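Local structure of methyltransferase small domain-containing protein (Thermoplasma acidophilum, 1NE2) at residues G52-D57 and K110-I115. The protein is of uncharacterised function but probably acts as an S-adenosylmethionine-dependent methyltransferase. Sequence-based numbering, arbitrary orientation.
Sequences GRSVID and KYDTWI
Ile56 stands across the Tyr111 ring at about a right angle: its CB lies over one face, 4.0 Å from the ring centroid and 20° off the normal, a CH-pi contact. With CG1 anti to the backbone N, CD1 reaches Tyr111 CE2 at 3.6 Å, while the CG2 branch runs alongside Trp114 and meets its CE3. Replacing Tyr111 by an alanine is likely to uncover this flank of Ile56 and leave Glu75 of the second subunit without its hydroxyl partner. Strands 54-57 and 113-115 run parallel, 20° apart, adjacent in a sheet of order 3-2-1-4-5-7-6, consistent with the Rossmann-like fold of AdoMet-dependent methyltransferases; Ile56 N donates to Thr113 O, and Ile56 O accepts from Ile115 N. On the face opposite Ile56, Val55 CG1 touches Ile115 CD1 at 3.8 Å. At the Asp112 corner, side chains join the backbone pairing. Thr113 N donates to Ser54 O, Asp112 OD2 receives Ser54 N through its anti lone pair, 2.8 Å and nearly straight (177°), and Asp112 N donates to Ser54 OG at 2.9 Å; Ser54 OG also bonds Lys110 O of the second subunit, tying this corner to the dimer interface. One water accepts from Arg53 NH1 and donates to Asp112 OD1, while Arg53 NE bonds Gly48 O.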
loop_
_atom_site.group_PDB
_atom_site.type_symbol
_atom_site.label_atom_id
_atom_site.label_comp_id
_atom_site.label_asym_id
_atom_site.label_seq_id
_atom_site.Cartn_x
_atom_site.Cartn_y
_atom_site.Cartn_z
ATOM N N GLY B 52 6.685 -0.512 9.368
ATOM C CA GLY B 52 6.375 0.852 8.969
ATOM C C GLY B 52 6.451 1.102 7.476
ATOM O O GLY B 52 6.523 2.245 7.033
ATOM N N ARG B 53 6.426 0.033 6.692
ATOM C CA ARG B 53 6.517 0.162 5.243
ATOM C C ARG B 53 5.236 -0.232 4.540
ATOM O O ARG B 53 4.387 -0.921 5.105
ATOM C CB ARG B 53 7.635 -0.744 4.711
ATOM C CG ARG B 53 8.982 -0.558 5.367
ATOM C CD ARG B 53 9.541 0.847 5.151
ATOM N NE ARG B 53 10.936 0.908 5.595
ATOM C CZ ARG B 53 11.651 2.024 5.709
ATOM N NH1 ARG B 53 11.114 3.200 5.406
ATOM N NH2 ARG B 53 12.903 1.969 6.150
ATOM N N SER B 54 5.089 0.224 3.300
ATOM C CA SER B 54 3.938 -0.177 2.505
ATOM C C SER B 54 4.479 -1.397 1.749
ATOM O O SER B 54 5.535 -1.334 1.116
ATOM C CB SER B 54 3.512 0.946 1.550
ATOM O OG SER B 54 4.589 1.390 0.749
ATOM N N VAL B 55 3.763 -2.509 1.834
ATOM C CA VAL B 55 4.207 -3.760 1.228
ATOM C C VAL B 55 3.187 -4.358 0.277
ATOM O O VAL B 55 1.989 -4.293 0.527
ATOM C CB VAL B 55 4.475 -4.817 2.335
ATOM C CG1 VAL B 55 4.867 -6.162 1.725
ATOM C CG2 VAL B 55 5.561 -4.317 3.275
ATOM N N ILE B 56 3.669 -4.948 -0.809
ATOM C CA ILE B 56 2.784 -5.623 -1.738
ATOM C C ILE B 56 3.328 -7.033 -1.951
ATOM O O ILE B 56 4.510 -7.228 -2.242
ATOM C CB ILE B 56 2.644 -4.888 -3.108
ATOM C CG1 ILE B 56 1.640 -5.659 -3.978
ATOM C CG2 ILE B 56 4.006 -4.734 -3.794
ATOM C CD1 ILE B 56 1.115 -4.871 -5.179
ATOM N N ASP B 57 2.454 -8.013 -1.754
ATOM C CA ASP B 57 2.796 -9.419 -1.919
ATOM C C ASP B 57 2.151 -9.914 -3.218
ATOM O O ASP B 57 0.924 -9.977 -3.328
ATOM C CB ASP B 57 2.272 -10.215 -0.722
ATOM C CG ASP B 57 2.632 -11.682 -0.801
ATOM O OD1 ASP B 57 3.691 -11.993 -1.378
ATOM O OD2 ASP B 57 1.869 -12.516 -0.274
ATOM N N LYS B 110 2.238 2.320 -6.103
ATOM C CA LYS B 110 3.618 2.342 -5.613
ATOM C C LYS B 110 3.670 1.798 -4.184
ATOM O O LYS B 110 2.802 2.112 -3.363
ATOM C CB LYS B 110 4.160 3.776 -5.636
ATOM C CG LYS B 110 5.525 3.951 -4.989
ATOM C CD LYS B 110 5.957 5.417 -5.010
ATOM C CE LYS B 110 7.301 5.626 -4.313
ATOM N NZ LYS B 110 8.421 4.892 -4.972
ATOM N N TYR B 111 4.691 0.991 -3.896
ATOM C CA TYR B 111 4.875 0.374 -2.577
ATOM C C TYR B 111 6.363 0.326 -2.229
ATOM O O TYR B 111 7.205 0.201 -3.116
ATOM C CB TYR B 111 4.329 -1.060 -2.598
ATOM C CG TYR B 111 2.886 -1.139 -3.017
ATOM C CD1 TYR B 111 1.872 -0.973 -2.081
ATOM C CD2 TYR B 111 2.530 -1.289 -4.362
ATOM C CE1 TYR B 111 0.536 -0.945 -2.460
ATOM C CE2 TYR B 111 1.184 -1.259 -4.758
ATOM C CZ TYR B 111 0.195 -1.083 -3.790
ATOM O OH TYR B 111 -1.140 -1.022 -4.130
ATOM N N ASP B 112 6.691 0.408 -0.941
ATOM C CA ASP B 112 8.092 0.345 -0.518
ATOM C C ASP B 112 8.753 -0.975 -0.892
ATOM O O ASP B 112 9.849 -1.016 -1.470
ATOM C CB ASP B 112 8.209 0.456 1.008
ATOM C CG ASP B 112 7.966 1.849 1.522
ATOM O OD1 ASP B 112 8.754 2.752 1.187
ATOM O OD2 ASP B 112 6.990 2.039 2.275
ATOM N N THR B 113 8.061 -2.054 -0.544
ATOM C CA THR B 113 8.569 -3.405 -0.705
ATOM C C THR B 113 7.679 -4.350 -1.498
ATOM O O THR B 113 6.476 -4.414 -1.271
ATOM C CB THR B 113 8.794 -4.002 0.696
ATOM O OG1 THR B 113 9.594 -3.093 1.467
ATOM C CG2 THR B 113 9.481 -5.361 0.614
ATOM N N TRP B 114 8.291 -5.079 -2.427
ATOM C CA TRP B 114 7.594 -6.067 -3.254
ATOM C C TRP B 114 8.098 -7.458 -2.878
ATOM O O TRP B 114 9.314 -7.709 -2.856
ATOM C CB TRP B 114 7.876 -5.807 -4.746
ATOM C CG TRP B 114 7.390 -6.868 -5.718
ATOM C CD1 TRP B 114 7.917 -8.118 -5.919
ATOM C CD2 TRP B 114 6.335 -6.723 -6.678
ATOM N NE1 TRP B 114 7.263 -8.751 -6.948
ATOM C CE2 TRP B 114 6.288 -7.918 -7.433
ATOM C CE3 TRP B 114 5.429 -5.696 -6.975
ATOM C CZ2 TRP B 114 5.370 -8.115 -8.473
ATOM C CZ3 TRP B 114 4.511 -5.893 -8.014
ATOM C CH2 TRP B 114 4.495 -7.096 -8.749
ATOM N N ILE B 115 7.165 -8.358 -2.575
ATOM C CA ILE B 115 7.504 -9.731 -2.221
ATOM C C ILE B 115 6.814 -10.703 -3.167
ATOM O O ILE B 115 5.646 -10.525 -3.507
ATOM C CB ILE B 115 7.049 -10.093 -0.795
ATOM C CG1 ILE B 115 7.700 -9.155 0.224
ATOM C CG2 ILE B 115 7.425 -11.543 -0.498
ATOM C CD1 ILE B 115 7.095 -9.267 1.635
HETATM O O HOH W 1 9.220 4.125 3.384
#